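Local coordinates for protein ribonucleoside-diphosphate reductase small chain 2 (Saccharomyces cerevisiae, PDB 1JK0) that acts as a small subunit of ribonucleotide reductase in making deoxyribonucleotides, and is required for folding of its sister small chain and assembly with the large subunits, at residues Leu27-Asn31 / Gln107-Pro111; Ile40-Trp46 / Asn110-Ser115; Ala48-Glu53 / Ser115-Phe119; Met123-Tyr127 / Asp219-Tyr223; Tyr175-Val180 / Leu230-Leu234. All coordinates share one frame; numbering follows the deposited sequence.

Contact 1: residues Leu27-Asn31 / Gln107-Pro111; sequences LLMEN and QLQNP
Leu27 lies against Leu108 beside an inverse gamma turn centred on Gln109, the short link between helix 101-107 and helix 111-138 in this all-helical chain of the ferritin-like small-subunit family. From CB the Leu27 side chain leads to CG, which comes to 3.7 Å from Leu108 CD1, the two leucines crossing obliquely. Beyond that branch point the methyls part: CD1 packs on Tyr42, and CD2 turns to Leu234. One residue is thus wedged between the turn and two other loops.

The backbone adds a weak hydrogen bond, with Gln109 N donating to Leu27 O at 3.4 Å and an angle of 144°. The turn is closed on its own side by Asn110 N and Leu108 O, 3.1 Å apart. Asn31, poorly ordered, has its CB 3.3 Å from Gln109 O.

At the opposite end of the contact Gln107 directs its amide oxygen elsewhere, to a hydrogen bond with Arg178. What it offers Leu28 is mostly backbone: the methyl CD2 of Leu28 rests 3.7 Å from Gln107 O.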
# COMPACT_ATOMS: atom_id res chain seq x y z
N LEU B 27 9.75 19.13 5.82
CA LEU B 27 8.61 18.25 5.65
C LEU B 27 8.46 17.86 4.18
O LEU B 27 8.32 16.69 3.85
CB LEU B 27 7.35 18.98 6.12
CG LEU B 27 6.28 18.21 6.89
CD1 LEU B 27 6.89 17.54 8.09
CD2 LEU B 27 5.19 19.16 7.31
N LEU B 28 8.50 18.85 3.31
CA LEU B 28 8.37 18.65 1.87
C LEU B 28 9.71 18.31 1.27
O LEU B 28 9.80 17.87 0.13
CB LEU B 28 7.86 19.92 1.21
CG LEU B 28 6.52 20.40 1.76
CD1 LEU B 28 6.30 21.84 1.32
CD2 LEU B 28 5.41 19.47 1.27
N MET B 29 10.75 18.53 2.06
CA MET B 29 12.11 18.28 1.64
C MET B 29 12.43 16.80 1.60
O MET B 29 11.62 15.95 1.98
CB MET B 29 13.08 18.98 2.58
CG MET B 29 14.09 19.88 1.92
SD MET B 29 14.89 20.92 3.16
CE MET B 29 16.07 19.73 3.88
N GLU B 30 13.65 16.50 1.15
CA GLU B 30 14.13 15.13 1.05
C GLU B 30 14.44 14.55 2.43
O GLU B 30 14.55 15.28 3.42
CB GLU B 30 15.39 15.08 0.18
CG GLU B 30 15.18 15.54 -1.25
CD GLU B 30 16.48 15.59 -2.03
OE1 GLU B 30 17.26 14.61 -1.95
OE2 GLU B 30 16.72 16.60 -2.74
N ASN B 31 14.58 13.23 2.46
CA ASN B 31 14.90 12.47 3.68
C ASN B 31 15.92 11.40 3.28
O ASN B 31 16.32 10.58 4.10
CB ASN B 31 13.63 11.81 4.25
CG ASN B 31 13.02 12.59 5.43
OD1 ASN B 31 12.76 13.79 5.34
ND2 ASN B 31 12.78 11.88 6.53
N GLN B 107 3.80 14.21 -1.54
CA GLN B 107 4.51 15.42 -1.20
C GLN B 107 5.21 15.32 0.16
O GLN B 107 6.24 15.96 0.38
CB GLN B 107 3.54 16.58 -1.20
CG GLN B 107 2.75 16.67 -2.48
CD GLN B 107 2.04 17.98 -2.61
OE1 GLN B 107 2.67 19.03 -2.69
NE2 GLN B 107 0.71 17.94 -2.62
N LEU B 108 4.64 14.53 1.05
CA LEU B 108 5.18 14.34 2.39
C LEU B 108 6.32 13.32 2.32
O LEU B 108 6.08 12.11 2.33
CB LEU B 108 4.07 13.84 3.29
CG LEU B 108 4.36 13.86 4.79
CD1 LEU B 108 4.77 15.24 5.24
CD2 LEU B 108 3.13 13.40 5.51
N GLN B 109 7.56 13.81 2.26
CA GLN B 109 8.74 12.94 2.13
C GLN B 109 9.31 12.21 3.35
O GLN B 109 10.41 12.53 3.80
CB GLN B 109 9.88 13.73 1.47
CG GLN B 109 9.51 14.40 0.15
CD GLN B 109 9.23 13.40 -0.96
OE1 GLN B 109 10.14 12.74 -1.47
NE2 GLN B 109 7.96 13.30 -1.34
N ASN B 110 8.59 11.23 3.88
CA ASN B 110 9.09 10.42 4.99
C ASN B 110 8.21 9.19 5.26
O ASN B 110 7.00 9.21 5.03
CB ASN B 110 9.29 11.26 6.26
CG ASN B 110 8.02 11.89 6.75
OD1 ASN B 110 7.68 13.00 6.33
ND2 ASN B 110 7.31 11.20 7.64
N PRO B 111 8.83 8.11 5.77
CA PRO B 111 8.16 6.85 6.09
C PRO B 111 7.03 7.03 7.08
O PRO B 111 5.99 6.38 6.99
CB PRO B 111 9.27 5.99 6.68
CG PRO B 111 10.55 6.71 6.31
CD PRO B 111 10.17 8.14 6.37

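Contact 2: residues Ile40-Trp46 / Asn110-Ser115; sequences IKYHEIW and NPEGKS
Ile40 sets its CG2 methyl 3.6 Å from Glu112 OE1, the oxygen round which the start of this segment is arranged. Lys41 N donates to that oxygen at 2.9 Å, reaching it nearly in line with its C-O bond. Tyr42 N adds a second, straighter bond at 3.0 Å (159°), arriving from well above the carboxylate plane. Two successive backbone N-H groups therefore grip one acceptor from different directions. Glu112 reaches them because its chain bends at chi2 (97°) and carries the carboxylate to the edge of the Tyr42 ring.

That ring serves both partners. Its flat side is stacked on the Asn110 amide, the planes 22° apart, while its edge faces the carboxylate, which stands almost perpendicular to it with Glu112 OE2 3.4 Å from Tyr42 CD1. The second oxygen also accepts from Asn110 ND2 and forms a salt bridge with Arg34. An alanine in place of Glu112 would probably leave the N-H groups of Lys41 and Tyr42 without their common acceptor and take from Arg34 its salt-bridge partner here.

Farther along, Ile45 lays CG1 across Glu112 CB and reaches with CD1 toward the backbone of Gly113. Trp46 closes the row, its CE3 3.9 Å from Glu112 CG, with CG1 of Ile40 over the rim of one ring face.

Tyr42 and Asn110 occupy the N-cap positions of helix 43-54 and helix 111-138, and the arrangement is a junction of two helix starts in a ferritin-like helical fold, bridged by a single buried carboxylate.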
# COMPACT_ATOMS: atom_id res chain seq x y z
N ILE B 40 13.20 6.94 14.80
CA ILE B 40 12.19 7.88 14.31
C ILE B 40 12.54 9.36 14.33
O ILE B 40 12.93 9.90 15.37
CB ILE B 40 10.84 7.70 15.05
CG1 ILE B 40 10.08 6.52 14.47
CG2 ILE B 40 9.96 8.93 14.87
CD1 ILE B 40 10.29 5.23 15.20
N LYS B 41 12.38 10.02 13.18
CA LYS B 41 12.67 11.44 13.08
C LYS B 41 11.41 12.29 13.25
O LYS B 41 11.50 13.46 13.64
CB LYS B 41 13.32 11.77 11.74
CG LYS B 41 13.92 13.18 11.70
CD LYS B 41 14.37 13.57 10.29
CE LYS B 41 15.20 14.84 10.32
NZ LYS B 41 16.50 14.66 11.03
N TYR B 42 10.25 11.72 12.94
CA TYR B 42 8.99 12.45 13.07
C TYR B 42 8.06 11.80 14.09
O TYR B 42 7.04 11.19 13.72
CB TYR B 42 8.28 12.55 11.72
CG TYR B 42 9.05 13.35 10.71
CD1 TYR B 42 9.97 12.73 9.87
CD2 TYR B 42 8.91 14.74 10.62
CE1 TYR B 42 10.74 13.46 8.96
CE2 TYR B 42 9.67 15.49 9.71
CZ TYR B 42 10.59 14.84 8.88
OH TYR B 42 11.38 15.56 8.01
N HIS B 43 8.41 11.97 15.36
CA HIS B 43 7.67 11.39 16.48
C HIS B 43 6.18 11.67 16.47
O HIS B 43 5.37 10.79 16.72
CB HIS B 43 8.28 11.86 17.79
CG HIS B 43 9.73 11.51 17.94
ND1 HIS B 43 10.18 10.21 17.95
CD2 HIS B 43 10.83 12.29 18.04
CE1 HIS B 43 11.50 10.21 18.04
NE2 HIS B 43 11.92 11.46 18.10
N GLU B 44 5.84 12.92 16.18
CA GLU B 44 4.46 13.37 16.13
C GLU B 44 3.60 12.64 15.10
O GLU B 44 2.59 12.03 15.48
CB GLU B 44 4.41 14.88 15.86
CG GLU B 44 5.77 15.54 15.49
CD GLU B 44 6.40 15.03 14.19
OE1 GLU B 44 6.76 15.86 13.34
OE2 GLU B 44 6.56 13.82 14.02
N ILE B 45 3.97 12.69 13.82
CA ILE B 45 3.15 12.00 12.83
C ILE B 45 3.17 10.49 13.06
O ILE B 45 2.16 9.83 12.80
CB ILE B 45 3.57 12.32 11.35
CG1 ILE B 45 4.96 11.80 11.07
CG2 ILE B 45 3.56 13.82 11.10
CD1 ILE B 45 5.50 12.27 9.73
N TRP B 46 4.28 9.96 13.59
CA TRP B 46 4.39 8.51 13.86
C TRP B 46 3.38 8.09 14.92
O TRP B 46 2.70 7.07 14.77
CB TRP B 46 5.82 8.16 14.34
CG TRP B 46 6.16 6.66 14.51
CD1 TRP B 46 6.66 6.06 15.65
CD2 TRP B 46 6.17 5.64 13.49
NE1 TRP B 46 6.99 4.74 15.40
CE2 TRP B 46 6.70 4.46 14.09
CE3 TRP B 46 5.80 5.60 12.15
CZ2 TRP B 46 6.87 3.26 13.37
CZ3 TRP B 46 5.97 4.40 11.44
CH2 TRP B 46 6.50 3.26 12.05
N ASN B 110 8.59 11.23 3.88
CA ASN B 110 9.09 10.42 4.99
C ASN B 110 8.21 9.19 5.26
O ASN B 110 7.00 9.21 5.03
CB ASN B 110 9.29 11.26 6.26
CG ASN B 110 8.02 11.89 6.75
OD1 ASN B 110 7.68 13.00 6.33
ND2 ASN B 110 7.31 11.20 7.64
N PRO B 111 8.83 8.11 5.77
CA PRO B 111 8.16 6.85 6.09
C PRO B 111 7.03 7.03 7.08
O PRO B 111 5.99 6.38 6.99
CB PRO B 111 9.27 5.99 6.68
CG PRO B 111 10.55 6.71 6.31
CD PRO B 111 10.17 8.14 6.37
N GLU B 112 7.23 7.92 8.05
CA GLU B 112 6.22 8.16 9.05
C GLU B 112 4.92 8.62 8.37
O GLU B 112 3.89 7.94 8.47
CB GLU B 112 6.72 9.20 10.07
CG GLU B 112 7.89 8.74 10.98
CD GLU B 112 9.30 9.16 10.49
OE1 GLU B 112 10.23 9.22 11.34
OE2 GLU B 112 9.49 9.42 9.27
N GLY B 113 4.96 9.75 7.66
CA GLY B 113 3.78 10.27 6.98
C GLY B 113 3.14 9.35 5.95
O GLY B 113 1.91 9.18 5.93
N LYS B 114 3.93 8.76 5.08
CA LYS B 114 3.37 7.88 4.07
C LYS B 114 2.69 6.67 4.70
O LYS B 114 1.78 6.09 4.12
CB LYS B 114 4.44 7.43 3.09
CG LYS B 114 5.01 8.54 2.27
CD LYS B 114 6.22 8.05 1.49
CE LYS B 114 7.03 9.22 0.95
NZ LYS B 114 6.27 10.01 -0.06
N SER B 115 3.14 6.26 5.88
CA SER B 115 2.51 5.13 6.53
C SER B 115 1.11 5.55 6.97
O SER B 115 0.13 4.80 6.80
CB SER B 115 3.32 4.68 7.74
OG SER B 115 4.61 4.29 7.32

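Contact 3: residues Ala48-Glu53 / Ser115-Phe119; sequences AYKKVE and SFYGF
Val52 is the bump of this contact, and Phe116 and Phe119, one helical turn apart, form the hollow that takes it. Its two methyls divide the work: CG1 meets Phe116 CE2 at 3.6 Å, and CG2 meets Phe119 CD2 at 3.5 Å. The bumps also run the other way. Phe119 pushes its ring up to the backbone of the opposing helix, with CZ 3.5 Å from Glu53 CA and the Glu53 N lying over one face. Phe116, its CG opposite the backbone N (chi1 -179°), enters edge first between Ala48 and Tyr49, with CD2 4.0 Å from Ala48 CB.

Tyr49 supplies a flat surface for a smaller bump. Ser115 CB sits over the centre of its ring in a CH-pi contact, 3.8 Å from the centroid and only 2° off the normal, while Phe119 CB touches the ring at its edge.

The short helical segments run in nearly the same direction, 27° apart, with axes 9.2 Å from each other. Farther out, Phe116 stacks on Phe226 of helix 207-232, and Lys50 makes salt bridges to acidic side chains of the partner subunit. Both helices border that chain, through Tyr49, Glu53 and Phe119, in helix-on-helix packing of the ferritin-like small-subunit fold.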
# COMPACT_ATOMS: atom_id res chain seq x y z
N ALA B 48 0.78 9.58 15.50
CA ALA B 48 -0.53 9.73 14.87
C ALA B 48 -0.84 8.45 14.10
O ALA B 48 -1.96 7.94 14.15
CB ALA B 48 -0.54 10.92 13.93
N TYR B 49 0.16 7.92 13.39
CA TYR B 49 -0.03 6.69 12.63
C TYR B 49 -0.32 5.51 13.56
O TYR B 49 -1.23 4.73 13.29
CB TYR B 49 1.21 6.41 11.75
CG TYR B 49 1.25 5.00 11.20
CD1 TYR B 49 0.28 4.54 10.32
CD2 TYR B 49 2.26 4.11 11.61
CE1 TYR B 49 0.29 3.21 9.85
CE2 TYR B 49 2.29 2.79 11.16
CZ TYR B 49 1.30 2.35 10.28
OH TYR B 49 1.32 1.04 9.85
N LYS B 50 0.43 5.39 14.65
CA LYS B 50 0.20 4.30 15.61
C LYS B 50 -1.21 4.36 16.18
O LYS B 50 -1.85 3.34 16.39
CB LYS B 50 1.20 4.36 16.75
CG LYS B 50 2.59 3.93 16.32
CD LYS B 50 2.56 2.48 15.82
CE LYS B 50 3.84 2.08 15.12
NZ LYS B 50 3.77 0.64 14.78
N LYS B 51 -1.69 5.57 16.39
CA LYS B 51 -3.01 5.76 16.94
C LYS B 51 -4.11 5.26 16.00
O LYS B 51 -5.07 4.63 16.45
CB LYS B 51 -3.21 7.22 17.30
CG LYS B 51 -4.41 7.46 18.20
CD LYS B 51 -4.63 8.94 18.50
CE LYS B 51 -5.82 9.10 19.44
NZ LYS B 51 -5.58 8.40 20.73
N VAL B 52 -4.01 5.54 14.70
CA VAL B 52 -5.05 5.05 13.81
C VAL B 52 -4.85 3.57 13.54
O VAL B 52 -5.82 2.86 13.32
CB VAL B 52 -5.12 5.85 12.45
CG1 VAL B 52 -5.30 7.33 12.73
CG2 VAL B 52 -3.88 5.61 11.62
N GLU B 53 -3.60 3.11 13.57
CA GLU B 53 -3.29 1.69 13.34
C GLU B 53 -3.95 0.84 14.44
O GLU B 53 -4.44 -0.26 14.18
CB GLU B 53 -1.77 1.44 13.33
CG GLU B 53 -1.33 0.08 12.73
CD GLU B 53 0.17 -0.24 12.94
OE1 GLU B 53 0.96 0.67 13.26
OE2 GLU B 53 0.56 -1.42 12.77
N SER B 115 3.14 6.26 5.88
CA SER B 115 2.51 5.13 6.53
C SER B 115 1.11 5.55 6.97
O SER B 115 0.13 4.80 6.80
CB SER B 115 3.32 4.68 7.74
OG SER B 115 4.61 4.29 7.32
N PHE B 116 1.00 6.76 7.52
CA PHE B 116 -0.30 7.24 7.98
C PHE B 116 -1.26 7.31 6.80
O PHE B 116 -2.41 6.88 6.90
CB PHE B 116 -0.17 8.61 8.66
CG PHE B 116 -1.49 9.15 9.17
CD1 PHE B 116 -2.47 9.59 8.29
CD2 PHE B 116 -1.77 9.14 10.52
CE1 PHE B 116 -3.72 10.00 8.75
CE2 PHE B 116 -3.01 9.54 11.00
CZ PHE B 116 -3.99 9.97 10.11
N TYR B 117 -0.78 7.85 5.68
CA TYR B 117 -1.60 8.00 4.48
C TYR B 117 -2.02 6.68 3.87
O TYR B 117 -3.18 6.52 3.46
CB TYR B 117 -0.85 8.85 3.43
CG TYR B 117 -1.00 10.33 3.68
CD1 TYR B 117 -2.23 10.85 4.10
CD2 TYR B 117 0.06 11.21 3.50
CE1 TYR B 117 -2.40 12.20 4.33
CE2 TYR B 117 -0.10 12.58 3.73
CZ TYR B 117 -1.33 13.07 4.14
OH TYR B 117 -1.54 14.42 4.35
N GLY B 118 -1.09 5.73 3.79
CA GLY B 118 -1.41 4.43 3.25
C GLY B 118 -2.51 3.77 4.07
O GLY B 118 -3.32 2.99 3.54
N PHE B 119 -2.55 4.10 5.35
CA PHE B 119 -3.54 3.53 6.25
C PHE B 119 -4.87 4.19 6.02
O PHE B 119 -5.92 3.53 6.00
CB PHE B 119 -3.14 3.75 7.70
CG PHE B 119 -3.77 2.79 8.64
CD1 PHE B 119 -3.27 1.50 8.75
CD2 PHE B 119 -4.87 3.15 9.39
CE1 PHE B 119 -3.86 0.58 9.61
CE2 PHE B 119 -5.47 2.22 10.26
CZ PHE B 119 -4.96 0.94 10.36

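Contact 4: residues Met123-Tyr127 / Asp219-Tyr223; sequences MENIY and DRGAY
Glu124 and Arg220 are joined by a salt bridge, a side-on pair in which two guanidinium nitrogens grip two carboxylate oxygens. Arg220 NE meets Glu124 OE2 at 2.8 Å and Arg220 NH1 meets Glu124 OE1 at 2.9 Å, each oxygen accepting through its syn lone pair, and the planes are only 9° apart. A bend at chi2 in both chains (-54° in Glu124, -69° in Arg220) swings the groups into this flat embrace. The helix axes stay 12.5 Å apart throughout the contact, which is why long side chains do the bridging.

The tightly packed part is buried and largely aromatic. Tyr127 and Tyr223 arrive from opposite directions and meet edge to edge, Tyr127 CE1 lying 3.9 Å from Tyr223 CE1. Met123 sets its CB against the same Tyr223 ring, 4.2 Å from Tyr223 CZ. The Tyr127 hydroxyl is directed at Asp219 OD2, although its modelled position is uncertain; that oxygen also accepts from Trp57. The more open side is that of Glu124, which is partly exposed.

Arg220 comes close to Tyr131, the predicted active-site residue. Helices 111-138 and 207-232 run roughly antiparallel here, with Phe116 against Tyr223, and Phe56 and Trp57 from a loop packed on Met123.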
# COMPACT_ATOMS: atom_id res chain seq x y z
N MET B 123 -8.38 2.41 5.01
CA MET B 123 -9.61 2.47 5.80
C MET B 123 -10.79 3.03 4.99
O MET B 123 -11.94 2.66 5.23
CB MET B 123 -9.41 3.34 7.04
CG MET B 123 -8.59 2.70 8.16
SD MET B 123 -9.19 1.05 8.65
CE MET B 123 -10.72 1.43 9.47
N GLU B 124 -10.51 3.92 4.05
CA GLU B 124 -11.55 4.53 3.23
C GLU B 124 -12.30 3.49 2.44
O GLU B 124 -13.50 3.64 2.21
CB GLU B 124 -10.96 5.56 2.27
CG GLU B 124 -10.80 6.94 2.86
CD GLU B 124 -12.10 7.47 3.44
OE1 GLU B 124 -13.18 7.07 2.95
OE2 GLU B 124 -12.05 8.29 4.38
N ASN B 125 -11.60 2.45 2.01
CA ASN B 125 -12.21 1.38 1.24
C ASN B 125 -13.14 0.55 2.11
O ASN B 125 -14.14 0.03 1.61
CB ASN B 125 -11.15 0.50 0.61
CG ASN B 125 -10.43 1.21 -0.51
OD1 ASN B 125 -11.03 2.05 -1.19
ND2 ASN B 125 -9.15 0.89 -0.71
N ILE B 126 -12.82 0.44 3.39
CA ILE B 126 -13.67 -0.31 4.31
C ILE B 126 -14.95 0.52 4.53
O ILE B 126 -16.05 -0.04 4.63
CB ILE B 126 -12.93 -0.55 5.64
CG1 ILE B 126 -11.77 -1.53 5.41
CG2 ILE B 126 -13.90 -1.09 6.71
CD1 ILE B 126 -10.84 -1.73 6.61
N TYR B 127 -14.81 1.85 4.59
CA TYR B 127 -15.98 2.70 4.78
C TYR B 127 -16.86 2.51 3.54
O TYR B 127 -18.06 2.32 3.65
CB TYR B 127 -15.58 4.18 4.90
CG TYR B 127 -14.62 4.49 6.03
CD1 TYR B 127 -13.78 5.62 5.97
CD2 TYR B 127 -14.51 3.64 7.13
CE1 TYR B 127 -12.87 5.87 6.97
CE2 TYR B 127 -13.58 3.90 8.14
CZ TYR B 127 -12.76 5.01 8.05
OH TYR B 127 -11.82 5.23 9.04
N ASP B 219 -12.38 8.34 12.99
CA ASP B 219 -11.27 8.27 12.06
C ASP B 219 -11.19 9.51 11.18
O ASP B 219 -10.10 10.01 10.87
CB ASP B 219 -11.39 7.04 11.16
CG ASP B 219 -11.53 5.76 11.96
OD1 ASP B 219 -11.21 5.77 13.17
OD2 ASP B 219 -11.94 4.73 11.36
N ARG B 220 -12.35 10.00 10.75
CA ARG B 220 -12.37 11.18 9.89
C ARG B 220 -11.80 12.34 10.69
O ARG B 220 -11.10 13.20 10.16
CB ARG B 220 -13.80 11.46 9.41
CG ARG B 220 -14.31 10.48 8.35
CD ARG B 220 -13.56 10.69 7.04
NE ARG B 220 -13.84 9.66 6.02
CZ ARG B 220 -15.04 9.38 5.52
NH1 ARG B 220 -15.15 8.43 4.60
NH2 ARG B 220 -16.12 10.02 5.94
N GLY B 221 -12.09 12.35 11.98
CA GLY B 221 -11.58 13.39 12.83
C GLY B 221 -10.08 13.33 12.84
O GLY B 221 -9.41 14.35 12.64
N ALA B 222 -9.54 12.13 13.07
CA ALA B 222 -8.09 11.92 13.09
C ALA B 222 -7.49 12.30 11.75
O ALA B 222 -6.49 13.02 11.71
CB ALA B 222 -7.76 10.47 13.39
N TYR B 223 -8.07 11.84 10.65
CA TYR B 223 -7.53 12.19 9.34
C TYR B 223 -7.51 13.72 9.16
O TYR B 223 -6.65 14.24 8.45
CB TYR B 223 -8.33 11.54 8.20
CG TYR B 223 -8.45 10.03 8.26
CD1 TYR B 223 -9.55 9.39 7.69
CD2 TYR B 223 -7.50 9.24 8.91
CE1 TYR B 223 -9.70 8.02 7.77
CE2 TYR B 223 -7.65 7.87 8.99
CZ TYR B 223 -8.75 7.26 8.42
OH TYR B 223 -8.95 5.91 8.52

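Contact 5: residues Tyr175-Val180 / Leu230-Leu234; sequences YAERLV and LFAHL
Ala176 and Leu234 meet in a largely apolar junction of the ferritin-like fold, without a hydrogen bond across it, between helix 175-188 and the end of helix 207-232 with the loop that follows. The Ala176 CB methyl is held between two partners, Leu234 CD2 and, 3.7 Å away, Phe231 CE1. The same ring carbon is met by Val180 CG2 at 3.8 Å, so Phe231 reaches two residues one helical turn apart; a chi1 of -174° extends the ring away from its own backbone N and over to helix 175-188. Leu179 fills the middle, with CD2 3.9 Å from Leu230 CB.

Tyr175 borders the group on the other side. Leu234 CD1 lies in the plane of its ring at the edge, 3.9 Å from Tyr175 CE2, and the hydroxyl oxygen OH of Tyr175 comes to 3.6 Å from Leu230 CD1. An alanine at Tyr175 would probably open a gap beside Leu234 and Leu230 and deprive Leu28 of the ring it packs on.

Outside this first shell, Phe289 meets the Phe231 ring edge-to-face, and Ile243 of helix 240-258 touches both Val180 and Phe231. Phe104 of helix 101-107 lies on Leu179. The start of the helix is tied down as well: Tyr175 N donates a hydrogen bond to Glu22 OE2.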
# COMPACT_ATOMS: atom_id res chain seq x y z
N TYR B 175 1.38 24.42 -0.54
CA TYR B 175 1.20 23.24 0.30
C TYR B 175 0.39 23.51 1.56
O TYR B 175 -0.57 22.78 1.88
CB TYR B 175 2.55 22.66 0.69
CG TYR B 175 2.45 21.42 1.55
CD1 TYR B 175 1.81 20.28 1.08
CD2 TYR B 175 2.98 21.39 2.84
CE1 TYR B 175 1.70 19.14 1.87
CE2 TYR B 175 2.86 20.26 3.64
CZ TYR B 175 2.22 19.14 3.14
OH TYR B 175 2.11 18.02 3.92
N ALA B 176 0.76 24.55 2.29
CA ALA B 176 0.05 24.90 3.51
C ALA B 176 -1.41 25.10 3.18
O ALA B 176 -2.28 24.65 3.92
CB ALA B 176 0.64 26.15 4.12
N GLU B 177 -1.68 25.79 2.07
CA GLU B 177 -3.05 26.04 1.66
C GLU B 177 -3.79 24.74 1.39
O GLU B 177 -4.82 24.46 2.02
CB GLU B 177 -3.07 26.93 0.41
CG GLU B 177 -2.81 28.39 0.71
CD GLU B 177 -2.68 29.25 -0.53
OE1 GLU B 177 -2.45 30.46 -0.38
OE2 GLU B 177 -2.80 28.70 -1.65
N ARG B 178 -3.26 23.94 0.47
CA ARG B 178 -3.86 22.65 0.13
C ARG B 178 -4.14 21.85 1.39
O ARG B 178 -5.10 21.09 1.45
CB ARG B 178 -2.94 21.84 -0.78
CG ARG B 178 -2.48 22.55 -2.03
CD ARG B 178 -1.97 21.56 -3.07
NE ARG B 178 -0.57 21.18 -2.90
CZ ARG B 178 0.45 21.96 -3.24
NH1 ARG B 178 0.22 23.16 -3.76
NH2 ARG B 178 1.70 21.53 -3.09
N LEU B 179 -3.30 22.02 2.40
CA LEU B 179 -3.51 21.30 3.65
C LEU B 179 -4.80 21.78 4.31
O LEU B 179 -5.67 20.98 4.62
CB LEU B 179 -2.31 21.52 4.58
CG LEU B 179 -1.52 20.30 5.05
CD1 LEU B 179 -1.50 19.19 4.01
CD2 LEU B 179 -0.12 20.75 5.36
N VAL B 180 -4.93 23.09 4.51
CA VAL B 180 -6.13 23.64 5.13
C VAL B 180 -7.40 23.21 4.37
O VAL B 180 -8.40 22.84 4.98
CB VAL B 180 -6.05 25.18 5.21
CG1 VAL B 180 -7.28 25.72 5.92
CG2 VAL B 180 -4.80 25.61 5.97
N LEU B 230 0.36 18.37 10.36
CA LEU B 230 1.38 18.67 9.36
C LEU B 230 1.50 20.18 9.30
O LEU B 230 2.58 20.74 9.53
CB LEU B 230 0.97 18.12 7.99
CG LEU B 230 0.96 16.59 7.94
CD1 LEU B 230 0.58 16.14 6.55
CD2 LEU B 230 2.33 16.05 8.32
N PHE B 231 0.39 20.84 9.00
CA PHE B 231 0.36 22.29 8.93
C PHE B 231 1.18 22.88 10.09
O PHE B 231 2.11 23.66 9.88
CB PHE B 231 -1.08 22.80 9.01
CG PHE B 231 -1.21 24.27 8.79
CD1 PHE B 231 -1.20 24.80 7.50
CD2 PHE B 231 -1.30 25.14 9.87
CE1 PHE B 231 -1.29 26.17 7.29
CE2 PHE B 231 -1.38 26.51 9.67
CZ PHE B 231 -1.38 27.03 8.38
N ALA B 232 0.83 22.48 11.30
CA ALA B 232 1.52 22.97 12.49
C ALA B 232 3.03 22.93 12.35
O ALA B 232 3.73 23.80 12.86
CB ALA B 232 1.09 22.18 13.69
N HIS B 233 3.55 21.92 11.67
CA HIS B 233 4.99 21.81 11.52
C HIS B 233 5.57 22.58 10.34
O HIS B 233 6.74 22.46 10.02
CB HIS B 233 5.39 20.34 11.46
CG HIS B 233 5.07 19.59 12.71
ND1 HIS B 233 4.57 20.22 13.83
CD2 HIS B 233 5.17 18.28 13.03
CE1 HIS B 233 4.37 19.32 14.78
NE2 HIS B 233 4.72 18.14 14.32
N LEU B 234 4.74 23.40 9.71
CA LEU B 234 5.18 24.19 8.58
C LEU B 234 5.83 25.47 9.10
O LEU B 234 5.23 26.18 9.91
CB LEU B 234 3.99 24.50 7.68
CG LEU B 234 4.05 24.01 6.23
CD1 LEU B 234 4.72 22.65 6.12
CD2 LEU B 234 2.63 23.97 5.72

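In the fold
The contacts illustrate how a helical subunit is tied together along its length. Contacts 1 and 2, with centres 9 Å apart, share Asn110 and Pro111, and Leu108 of the first packs on Gly113 of the second. Contact 3 follows on helix 111-138, sharing Ser115 with contact 2, and contact 4 lies farther along, its centre 10 Å from that of contact 3, with Val52 against Ala222 between them. Contact 5 lies on the same side of the chain as contacts 1 and 2 and is linked to both, for instance by Ile45 on Leu230. Contact 4 alone approaches the predicted active site, the side chains of Arg220 and Tyr131 being about 4 Å apart; contacts 4 and 5 share helix 207-232 across 20 Å between centres.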